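PDB 4OOZ: mannan endo-1,4-beta-mannosidase from Cryptopygus antarcticus, which hydrolyses internal beta-1,4-mannosidic linkages in mannans, galactomannans and glucomannans at random, releasing mostly short manno-oligosaccharides. Local coordinates for residues E183-P188 and K211-K216; H85-V90 and L131-L136; Q204-G209 and G241-L246. One frame throughout, in Å; residues are numbered along the deposited sequence.

Interaction 1: residues E183-P188 and K211-K216; sequences EGTLQP and KKFPMK. With BMA (beta-D-mannopyranose), chain D; BMA (beta-D-mannopyranose), chain B.
Thr185 approaches the Phe213 ring at its edge: OG1 lies in the ring plane, 3.6 Å from CD2, and the two side chains run alongside each other in the same direction. CB of Lys212 is placed over the centre of one ring face, and Phe146 stacks on the ring from outside the two segments. The threonine hydroxyl does not depend on this edge, because OG1 is hydrogen-bonded to Gly134 O. Beneath these side chains the backbones form a single bridge between Leu186 and Phe213. Phe213 N donates a nearly straight bond to Thr185 O (3.0 Å), and Gln187 N donates to Phe213 O (2.7 Å), the donor standing well above the carbonyl plane.

Gln187 carries the contact toward the sugar. With CG anti to its own backbone N (chi1 -163°) and the chain extended beyond, its side chain crosses that of Lys211 at about a right angle, and its amide ends beside two linked mannose units. NE2 gives a hydrogen bond to O3 of the chain D mannose (3.1 Å) and a weak one to O5 of the chain B mannose; a further weak bond to Lys211 O (3.2 Å) turns the same nitrogen back to the protein. Lys211 O may therefore help to position this substrate-binding amide. Pro188 adds an apolar patch, its CD touching CG of Lys211 (3.6 Å), and CD1 of Leu186 reaches SD of Met215 (3.9 Å).

The contact joins the loop after strand 173-180 to the entry of helix 215-232, where Pro214 takes the N-cap position. Ile218 of that helix touches both Leu186 and Phe213, while Gln143 of helix 140-143 meets Lys212 and Phe213.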
loop_
_atom_site.group_PDB
_atom_site.type_symbol
_atom_site.label_atom_id
_atom_site.label_comp_id
_atom_site.label_asym_id
_atom_site.label_seq_id
_atom_site.Cartn_x
_atom_site.Cartn_y
_atom_site.Cartn_z
ATOM N N GLU A 183 7.772 2.801 9.741
ATOM C CA GLU A 183 8.740 3.639 10.436
ATOM C C GLU A 183 8.053 4.497 11.489
ATOM O O GLU A 183 8.710 5.101 12.337
ATOM C CB GLU A 183 9.500 4.524 9.445
ATOM C CG GLU A 183 10.209 3.759 8.336
ATOM C CD GLU A 183 9.296 3.434 7.165
ATOM O OE1 GLU A 183 8.345 4.205 6.915
ATOM O OE2 GLU A 183 9.532 2.408 6.496
ATOM N N GLY A 184 6.727 4.552 11.421
ATOM C CA GLY A 184 5.947 5.279 12.403
ATOM C C GLY A 184 6.100 4.698 13.792
ATOM O O GLY A 184 6.192 5.427 14.776
ATOM N N THR A 185 6.137 3.373 13.862
ATOM C CA THR A 185 6.299 2.680 15.131
ATOM C C THR A 185 7.589 1.870 15.146
ATOM O O THR A 185 7.637 0.763 15.680
ATOM C CB THR A 185 5.105 1.756 15.427
ATOM O OG1 THR A 185 4.801 0.981 14.262
ATOM C CG2 THR A 185 3.889 2.583 15.807
ATOM N N LEU A 186 8.632 2.437 14.550
ATOM C CA LEU A 186 9.944 1.807 14.515
ATOM C C LEU A 186 10.755 2.186 15.745
ATOM O O LEU A 186 10.671 3.314 16.224
ATOM C CB LEU A 186 10.695 2.214 13.240
ATOM C CG LEU A 186 12.216 2.030 13.222
ATOM C CD1 LEU A 186 12.598 0.569 13.028
ATOM C CD2 LEU A 186 12.865 2.913 12.165
ATOM N N GLN A 187 11.526 1.235 16.260
ATOM C CA GLN A 187 12.483 1.517 17.320
ATOM C C GLN A 187 13.880 1.595 16.715
ATOM O O GLN A 187 14.556 0.575 16.574
ATOM C CB GLN A 187 12.423 0.448 18.414
ATOM C CG GLN A 187 13.073 0.867 19.724
ATOM C CD GLN A 187 12.936 -0.187 20.810
ATOM O OE1 GLN A 187 13.496 -1.279 20.704
ATOM N NE2 GLN A 187 12.188 0.137 21.859
ATOM N N PRO A 188 14.316 2.810 16.346
ATOM C CA PRO A 188 15.582 3.012 15.636
ATOM C C PRO A 188 16.789 2.604 16.472
ATOM O O PRO A 188 16.872 2.976 17.640
ATOM C CB PRO A 188 15.597 4.522 15.361
ATOM C CG PRO A 188 14.179 4.971 15.544
ATOM C CD PRO A 188 13.637 4.087 16.613
ATOM N N LYS A 211 8.182 4.272 19.635
ATOM C CA LYS A 211 9.213 3.334 19.217
ATOM C C LYS A 211 9.006 1.943 19.802
ATOM O O LYS A 211 9.553 1.614 20.854
ATOM C CB LYS A 211 10.589 3.880 19.596
ATOM C CG LYS A 211 10.941 5.139 18.824
ATOM C CD LYS A 211 12.041 5.944 19.477
ATOM C CE LYS A 211 12.261 7.236 18.709
ATOM N NZ LYS A 211 13.326 8.076 19.313
ATOM N N LYS A 212 8.223 1.127 19.104
ATOM C CA LYS A 212 7.854 -0.196 19.595
ATOM C C LYS A 212 8.664 -1.313 18.944
ATOM O O LYS A 212 9.217 -2.169 19.631
ATOM C CB LYS A 212 6.363 -0.455 19.362
ATOM C CG LYS A 212 5.465 0.725 19.679
ATOM C CD LYS A 212 3.998 0.368 19.503
ATOM C CE LYS A 212 3.129 1.609 19.595
ATOM N NZ LYS A 212 3.496 2.435 20.774
ATOM N N PHE A 213 8.726 -1.302 17.616
ATOM C CA PHE A 213 9.308 -2.415 16.874
ATOM C C PHE A 213 10.656 -2.092 16.238
ATOM O O PHE A 213 10.746 -1.223 15.371
ATOM C CB PHE A 213 8.342 -2.874 15.784
ATOM C CG PHE A 213 6.923 -2.996 16.249
ATOM C CD1 PHE A 213 6.543 -4.032 17.079
ATOM C CD2 PHE A 213 5.968 -2.076 15.853
ATOM C CE1 PHE A 213 5.240 -4.147 17.507
ATOM C CE2 PHE A 213 4.657 -2.190 16.280
ATOM C CZ PHE A 213 4.295 -3.227 17.108
ATOM N N PRO A 214 11.710 -2.801 16.669
ATOM C CA PRO A 214 13.004 -2.747 15.983
ATOM C C PRO A 214 12.874 -3.264 14.554
ATOM O O PRO A 214 12.000 -4.094 14.294
ATOM C CB PRO A 214 13.897 -3.661 16.833
ATOM C CG PRO A 214 12.951 -4.512 17.621
ATOM C CD PRO A 214 11.749 -3.662 17.862
ATOM N N MET A 215 13.723 -2.777 13.652
ATOM C CA MET A 215 13.614 -3.087 12.227
ATOM C C MET A 215 13.554 -4.587 11.956
ATOM O O MET A 215 12.812 -5.037 11.083
ATOM C CB MET A 215 14.785 -2.474 11.458
ATOM C CG MET A 215 14.558 -2.393 9.961
ATOM S SD MET A 215 13.290 -1.170 9.582
ATOM C CE MET A 215 12.369 -2.035 8.313
ATOM N N LYS A 216 14.335 -5.354 12.710
ATOM C CA LYS A 216 14.366 -6.807 12.571
ATOM C C LYS A 216 12.972 -7.424 12.710
ATOM O O LYS A 216 12.606 -8.331 11.959
ATOM C CB LYS A 216 15.325 -7.406 13.604
ATOM C CG LYS A 216 15.399 -8.913 13.601
ATOM C CD LYS A 216 16.825 -9.392 13.787
ATOM C CE LYS A 216 17.543 -8.648 14.894
ATOM N NZ LYS A 216 19.025 -8.883 14.875
HETATM C C1 BMA D . 9.668 -5.360 24.037
HETATM C C2 BMA D . 9.396 -3.841 23.974
HETATM C C3 BMA D . 10.665 -3.060 23.585
HETATM C C4 BMA D . 11.906 -3.548 24.353
HETATM C C5 BMA D . 12.041 -5.063 24.162
HETATM C C6 BMA D . 13.253 -5.657 24.864
HETATM O O2 BMA D . 8.984 -3.350 25.242
HETATM O O3 BMA D . 10.494 -1.661 23.776
HETATM O O4 BMA D . 13.070 -2.893 23.858
HETATM O O5 BMA D . 10.871 -5.674 24.712
HETATM O O6 BMA D . 13.645 -6.831 24.161
HETATM C C1 BMA B . 13.688 -2.103 24.893
HETATM C C2 BMA B . 15.227 -2.244 24.778
HETATM C C3 BMA B . 15.945 -1.260 25.712
HETATM C C4 BMA B . 15.345 0.146 25.616
HETATM C C5 BMA B . 13.841 0.072 25.890
HETATM C C6 BMA B . 13.167 1.430 25.846
HETATM O O2 BMA B . 15.667 -1.951 23.460
HETATM O O3 BMA B . 17.342 -1.209 25.443
HETATM O O4 BMA B . 15.964 1.009 26.559
HETATM O O5 BMA B . 13.252 -0.754 24.873
HETATM O O6 BMA B . 11.889 1.269 25.247
#

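Interaction 2: residues H85-V90 and L131-L136; sequences HVEGQV and LFNGAL
Val86 O is gripped by two donors: Asn133 N, in an almost straight bond of 3.1 Å across the contact, and the side-chain NE2 of Gln137. Together with the bond from Val86 N to Leu131 O (2.9 Å), which lies in the carbonyl plane, it pairs Val86 with Phe132 in a parallel bridge. These are the C-terminal ends of two adjacent strands in the (beta/alpha)8 barrel of this glycosyl hydrolase 5 enzyme, the end of the barrel at which the active site of the fold lies.

Asn133 sends its amide toward the residues that follow. CG is anti to the backbone N (chi1 -173°), which brings OD1 round to accept from Ala135 N (3.1 Å) in an Asx turn, with a weaker bond from Gly134 N. OD1 also accepts from ND2 of Asn180, a substrate-binding residue, so Asn133 is probably a second-shell residue that helps orient it.

Glu87 leaves the strand end with an extended side chain and crosses Leu136, where its CD lies 3.8 Å from Leu136 O. Its carboxylate is held elsewhere: OE2 accepts from Asn138 N and OE1 is hydrogen-bonded to Tyr49 OH. With an alanine here in place of Glu87, Asn138 N and the Tyr49 hydroxyl would probably each be left without this carboxylate partner, weakening the tie to the loop after strand 126-133.

On the side facing helix 149-167 the rings of His85 and Phe132 meet obliquely, their planes inclined at 52°, and Tyr155 of that helix meets both. CD1 of Phe132 lies in the plane of the imidazole at its edge, while His85 CD2 sits over one face of the phenyl ring, 3.4 Å from both CE1 and CZ of Phe132.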
loop_
_atom_site.group_PDB
_atom_site.type_symbol
_atom_site.label_atom_id
_atom_site.label_comp_id
_atom_site.label_asym_id
_atom_site.label_seq_id
_atom_site.Cartn_x
_atom_site.Cartn_y
_atom_site.Cartn_z
ATOM N N HIS A 85 -7.435 -3.768 8.186
ATOM C CA HIS A 85 -7.306 -4.066 9.609
ATOM C C HIS A 85 -7.027 -2.813 10.427
ATOM O O HIS A 85 -7.607 -2.614 11.493
ATOM C CB HIS A 85 -6.199 -5.094 9.859
ATOM C CG HIS A 85 -6.421 -6.403 9.162
ATOM N ND1 HIS A 85 -7.648 -6.795 8.693
ATOM C CD2 HIS A 85 -5.560 -7.411 8.879
ATOM C CE1 HIS A 85 -7.543 -7.993 8.136
ATOM N NE2 HIS A 85 -6.291 -8.386 8.237
ATOM N N VAL A 86 -6.131 -1.979 9.913
ATOM C CA VAL A 86 -5.739 -0.731 10.558
ATOM C C VAL A 86 -5.206 -0.973 11.972
ATOM O O VAL A 86 -4.059 -1.379 12.141
ATOM C CB VAL A 86 -6.907 0.274 10.604
ATOM C CG1 VAL A 86 -6.400 1.647 10.975
ATOM C CG2 VAL A 86 -7.607 0.327 9.258
ATOM N N GLU A 87 -6.032 -0.739 12.986
ATOM C CA GLU A 87 -5.560 -0.861 14.361
ATOM C C GLU A 87 -6.379 -1.841 15.193
ATOM O O GLU A 87 -6.540 -1.661 16.398
ATOM C CB GLU A 87 -5.543 0.508 15.042
ATOM C CG GLU A 87 -4.513 1.465 14.462
ATOM C CD GLU A 87 -4.318 2.702 15.317
ATOM O OE1 GLU A 87 -4.775 3.790 14.908
ATOM O OE2 GLU A 87 -3.702 2.586 16.397
ATOM N N GLY A 88 -6.888 -2.881 14.544
ATOM C CA GLY A 88 -7.577 -3.950 15.244
ATOM C C GLY A 88 -8.929 -3.575 15.814
ATOM O O GLY A 88 -9.476 -4.303 16.638
ATOM N N GLN A 89 -9.477 -2.447 15.372
ATOM C CA GLN A 89 -10.755 -1.975 15.890
ATOM C C GLN A 89 -11.894 -2.901 15.495
ATOM O O GLN A 89 -12.928 -2.933 16.151
ATOM C CB GLN A 89 -11.053 -0.559 15.399
ATOM C CG GLN A 89 -9.951 0.445 15.673
ATOM C CD GLN A 89 -9.045 0.656 14.475
ATOM O OE1 GLN A 89 -8.748 -0.278 13.728
ATOM N NE2 GLN A 89 -8.614 1.895 14.275
ATOM N N VAL A 90 -11.703 -3.644 14.412
ATOM C CA VAL A 90 -12.697 -4.590 13.920
ATOM C C VAL A 90 -11.967 -5.795 13.332
ATOM O O VAL A 90 -12.511 -6.895 13.245
ATOM C CB VAL A 90 -13.625 -3.947 12.846
ATOM C CG1 VAL A 90 -14.513 -4.984 12.184
ATOM C CG2 VAL A 90 -14.478 -2.847 13.446
ATOM N N LEU A 131 -3.393 -3.870 4.848
ATOM C CA LEU A 131 -3.777 -4.638 6.025
ATOM C C LEU A 131 -3.660 -3.801 7.294
ATOM O O LEU A 131 -4.640 -3.217 7.752
ATOM C CB LEU A 131 -2.920 -5.899 6.141
ATOM C CG LEU A 131 -2.966 -6.830 4.928
ATOM C CD1 LEU A 131 -2.086 -8.051 5.140
ATOM C CD2 LEU A 131 -4.396 -7.237 4.612
ATOM N N PHE A 132 -2.459 -3.738 7.854
ATOM C CA PHE A 132 -2.244 -3.040 9.114
ATOM C C PHE A 132 -1.657 -1.648 8.935
ATOM O O PHE A 132 -0.920 -1.386 7.986
ATOM C CB PHE A 132 -1.323 -3.856 10.022
ATOM C CG PHE A 132 -1.809 -5.250 10.283
ATOM C CD1 PHE A 132 -2.914 -5.472 11.088
ATOM C CD2 PHE A 132 -1.158 -6.338 9.733
ATOM C CE1 PHE A 132 -3.365 -6.753 11.332
ATOM C CE2 PHE A 132 -1.601 -7.621 9.974
ATOM C CZ PHE A 132 -2.707 -7.829 10.773
ATOM N N ASN A 133 -1.990 -0.758 9.862
ATOM C CA ASN A 133 -1.352 0.546 9.929
ATOM C C ASN A 133 -0.032 0.420 10.682
ATOM O O ASN A 133 0.134 -0.488 11.493
ATOM C CB ASN A 133 -2.272 1.563 10.602
ATOM C CG ASN A 133 -1.727 2.976 10.538
ATOM O OD1 ASN A 133 -0.812 3.266 9.769
ATOM N ND2 ASN A 133 -2.293 3.863 11.343
ATOM N N GLY A 134 0.911 1.316 10.406
ATOM C CA GLY A 134 2.205 1.283 11.064
ATOM C C GLY A 134 2.638 2.647 11.563
ATOM O O GLY A 134 3.514 2.753 12.421
ATOM N N ALA A 135 2.031 3.695 11.010
ATOM C CA ALA A 135 2.254 5.056 11.484
ATOM C C ALA A 135 1.873 5.118 12.951
ATOM O O ALA A 135 2.599 5.658 13.786
ATOM C CB ALA A 135 1.437 6.047 10.679
ATOM N N LEU A 136 0.705 4.555 13.236
ATOM C CA LEU A 136 0.202 4.386 14.585
ATOM C C LEU A 136 -0.286 2.950 14.720
ATOM O O LEU A 136 -0.864 2.404 13.786
ATOM C CB LEU A 136 -0.933 5.373 14.866
ATOM C CG LEU A 136 -0.708 6.865 14.575
ATOM C CD1 LEU A 136 -2.007 7.637 14.751
ATOM C CD2 LEU A 136 0.397 7.483 15.435
#

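Interaction 3: residues Q204-G209 and G241-L246. With BMA (beta-D-mannopyranose), chain C; BMA (beta-D-mannopyranose), chain E; BMA (beta-D-mannopyranose), chain F.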
loop_
_atom_site.group_PDB
_atom_site.type_symbol
_atom_site.label_atom_id
_atom_site.label_comp_id
_atom_site.label_asym_id
_atom_site.label_seq_id
_atom_site.Cartn_x
_atom_site.Cartn_y
_atom_site.Cartn_z
ATOM N N GLN A 204 15.698 11.825 11.699
ATOM C CA GLN A 204 14.871 12.132 10.538
ATOM C C GLN A 204 13.388 12.195 10.897
ATOM O O GLN A 204 12.563 12.619 10.087
ATOM C CB GLN A 204 15.099 11.098 9.433
ATOM C CG GLN A 204 16.566 10.828 9.105
ATOM C CD GLN A 204 17.231 11.946 8.313
ATOM O OE1 GLN A 204 16.735 13.072 8.255
ATOM N NE2 GLN A 204 18.361 11.630 7.693
ATOM N N GLY A 205 13.053 11.764 12.110
ATOM C CA GLY A 205 11.690 11.864 12.602
ATOM C C GLY A 205 10.916 10.559 12.606
ATOM O O GLY A 205 9.684 10.563 12.626
ATOM N N ALA A 206 11.629 9.438 12.591
ATOM C CA ALA A 206 10.980 8.133 12.624
ATOM C C ALA A 206 10.615 7.749 14.054
ATOM O O ALA A 206 11.274 8.164 15.008
ATOM C CB ALA A 206 11.874 7.075 12.002
ATOM N N GLY A 207 9.559 6.955 14.196
ATOM C CA GLY A 207 9.084 6.547 15.505
ATOM C C GLY A 207 8.168 7.588 16.120
ATOM O O GLY A 207 8.072 7.702 17.342
ATOM N N TRP A 208 7.487 8.348 15.269
ATOM C CA TRP A 208 6.610 9.416 15.735
ATOM C C TRP A 208 5.338 8.852 16.350
ATOM O O TRP A 208 4.580 9.570 17.002
ATOM C CB TRP A 208 6.263 10.372 14.588
ATOM C CG TRP A 208 5.281 9.810 13.607
ATOM C CD1 TRP A 208 3.918 9.875 13.679
ATOM C CD2 TRP A 208 5.584 9.095 12.405
ATOM N NE1 TRP A 208 3.356 9.242 12.599
ATOM C CE2 TRP A 208 4.357 8.757 11.800
ATOM C CE3 TRP A 208 6.773 8.711 11.782
ATOM C CZ2 TRP A 208 4.287 8.052 10.603
ATOM C CZ3 TRP A 208 6.700 8.016 10.592
ATOM C CH2 TRP A 208 5.466 7.690 10.018
ATOM N N GLY A 209 5.101 7.563 16.129
ATOM C CA GLY A 209 3.944 6.894 16.690
ATOM C C GLY A 209 4.312 6.047 17.892
ATOM O O GLY A 209 3.490 5.288 18.400
ATOM N N GLY A 241 4.295 0.495 2.149
ATOM C CA GLY A 241 4.268 1.916 1.854
ATOM C C GLY A 241 4.962 2.735 2.918
ATOM O O GLY A 241 4.436 2.910 4.009
ATOM N N SER A 242 6.141 3.252 2.593
ATOM C CA SER A 242 6.984 3.895 3.591
ATOM C C SER A 242 6.823 5.403 3.680
ATOM O O SER A 242 6.717 6.095 2.669
ATOM C CB SER A 242 8.457 3.582 3.316
ATOM O OG SER A 242 8.719 2.192 3.397
ATOM N N TRP A 243 6.795 5.891 4.913
ATOM C CA TRP A 243 7.125 7.275 5.206
ATOM C C TRP A 243 8.424 7.606 4.482
ATOM O O TRP A 243 9.397 6.862 4.593
ATOM C CB TRP A 243 7.251 7.466 6.720
ATOM C CG TRP A 243 8.273 8.462 7.168
ATOM C CD1 TRP A 243 8.065 9.770 7.494
ATOM C CD2 TRP A 243 9.671 8.220 7.353
ATOM N NE1 TRP A 243 9.248 10.355 7.873
ATOM C CE2 TRP A 243 10.249 9.422 7.791
ATOM C CE3 TRP A 243 10.487 7.099 7.190
ATOM C CZ2 TRP A 243 11.606 9.536 8.064
ATOM C CZ3 TRP A 243 11.826 7.214 7.454
ATOM C CH2 TRP A 243 12.376 8.420 7.889
ATOM N N SER A 244 8.413 8.674 3.688
ATOM C CA SER A 244 9.602 9.165 2.988
ATOM C C SER A 244 10.327 8.114 2.143
ATOM O O SER A 244 9.905 6.966 2.033
ATOM C CB SER A 244 10.598 9.763 3.984
ATOM O OG SER A 244 11.364 8.746 4.601
ATOM N N GLU A 245 11.434 8.537 1.550
ATOM C CA GLU A 245 12.186 7.721 0.612
ATOM C C GLU A 245 13.454 7.193 1.256
ATOM O O GLU A 245 14.170 6.383 0.672
ATOM C CB GLU A 245 12.539 8.534 -0.632
ATOM C CG GLU A 245 13.345 9.789 -0.325
ATOM C CD GLU A 245 12.491 10.911 0.239
ATOM O OE1 GLU A 245 11.250 10.824 0.131
ATOM O OE2 GLU A 245 13.058 11.863 0.814
ATOM N N LEU A 246 13.720 7.643 2.478
ATOM C CA LEU A 246 14.968 7.323 3.162
ATOM C C LEU A 246 15.058 5.849 3.502
ATOM O O LEU A 246 16.073 5.390 4.031
ATOM C CB LEU A 246 15.108 8.145 4.445
ATOM C CG LEU A 246 14.507 9.554 4.501
ATOM C CD1 LEU A 246 14.915 10.267 5.781
ATOM C CD2 LEU A 246 14.883 10.386 3.282
HETATM C C1 BMA C . 9.819 15.155 10.610
HETATM C C2 BMA C . 9.351 14.114 9.564
HETATM C C3 BMA C . 7.924 13.644 9.804
HETATM C C4 BMA C . 7.702 13.330 11.298
HETATM C C5 BMA C . 7.970 14.614 12.088
HETATM C C6 BMA C . 7.634 14.498 13.569
HETATM O O2 BMA C . 10.170 12.953 9.624
HETATM O O3 BMA C . 7.626 12.510 8.991
HETATM O O4 BMA C . 6.417 12.701 11.712
HETATM O O5 BMA C . 9.383 14.895 11.945
HETATM O O6 BMA C . 8.826 14.208 14.290
HETATM C C1 BMA E . 14.494 17.277 11.645
HETATM C C2 BMA E . 13.709 16.726 12.833
HETATM C C3 BMA E . 12.677 15.726 12.325
HETATM C C4 BMA E . 11.852 16.263 11.130
HETATM C C5 BMA E . 12.746 16.989 10.084
HETATM C C6 BMA E . 11.943 17.758 9.049
HETATM O O2 BMA E . 12.982 17.759 13.483
HETATM O O3 BMA E . 11.800 15.310 13.367
HETATM O O4 BMA E . 11.251 15.160 10.492
HETATM O O5 BMA E . 13.636 17.911 10.738
HETATM O O6 BMA E . 11.699 16.894 7.947
HETATM C C1 BMA F . 5.191 12.652 10.920
HETATM C C2 BMA F . 4.111 13.537 11.566
HETATM C C3 BMA F . 2.783 13.235 10.887
HETATM C C4 BMA F . 2.910 13.463 9.378
HETATM C C5 BMA F . 3.989 12.526 8.815
HETATM C C6 BMA F . 4.212 12.712 7.324
HETATM O O2 BMA F . 4.386 14.907 11.330
HETATM O O3 BMA F . 1.715 14.008 11.421
HETATM O O4 BMA F . 1.674 13.214 8.738
HETATM O O5 BMA F . 5.231 12.810 9.493
HETATM O O6 BMA F . 4.619 11.468 6.769
#
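Trp243, Gln204 and Trp208 carry this contact, with Trp243 between the other two. Over one face of its indole comes CZ3 of Trp208, 3.8 Å from Trp243 CG; the two side chains run in opposing senses, offset from one another with their ring planes at 45°, and CH2 of Trp208 also reaches CB of Trp243. OG of Ser244 lies over the opposite indole face. At the edge, Trp243 CZ2 meets Gln204 O (3.8 Å), with Ala206 CB near CH2. CB and CG of Gln204 lie against CD1 of Leu246, and a turn at chi2 (-74°) brings CD onto the same methyl.

A manno-oligosaccharide lies beside this cluster, its chain E, C and F mannoses linked in sequence. Trp243 NE1 donates to O2 of the chain C mannose (3.3 Å) and, weakly, to its O3 (2.9 Å). Gln204 O takes a bond from the same O2 hydroxyl, though its modelled length is doubtfully short. Gly205 ends helix 201-204 in a Schellman motif, and a CB there would run into this O2. In Trp208, CG lies between the backbone N and carbonyl carbon (chi1 74°), an orientation that presents one indole face to the glycosidic link: O4 of the chain C mannose is 3.6 Å from CG, and C1 of the chain F mannose is 3.9 Å from CD2.

The chemistry is that of a sugar-binding subsite: an aromatic surface beneath the linkage and an indole N-H directed at O2, with a backbone carbonyl close by. Since O2 is axial in mannose, the Trp243 bond may contribute to recognition of mannose.

How the interactions relate
Along the chain, interaction 2 comes first and closes a 40-residue excursion, containing helix 109-122, between strands 79-86 and 126-133. It is complete before the others begin. Interactions 1 and 3 cross: 183-188 is followed by 204-209, then 211-216 returns to the first and 241-246 to the second. The loop after strand 173-180 is thereby tied to the start of helix 215-232, and the intervening loop to the one after strand 238-241. Probable hydrogen bonds from Gly207 N to Glu183 O and from Gly209 N to Gly184 O join interactions 1 and 3. Ala135 CB packs on Trp208 CZ2 (3.5 Å), linking interaction 2 to the sugar-binding loops.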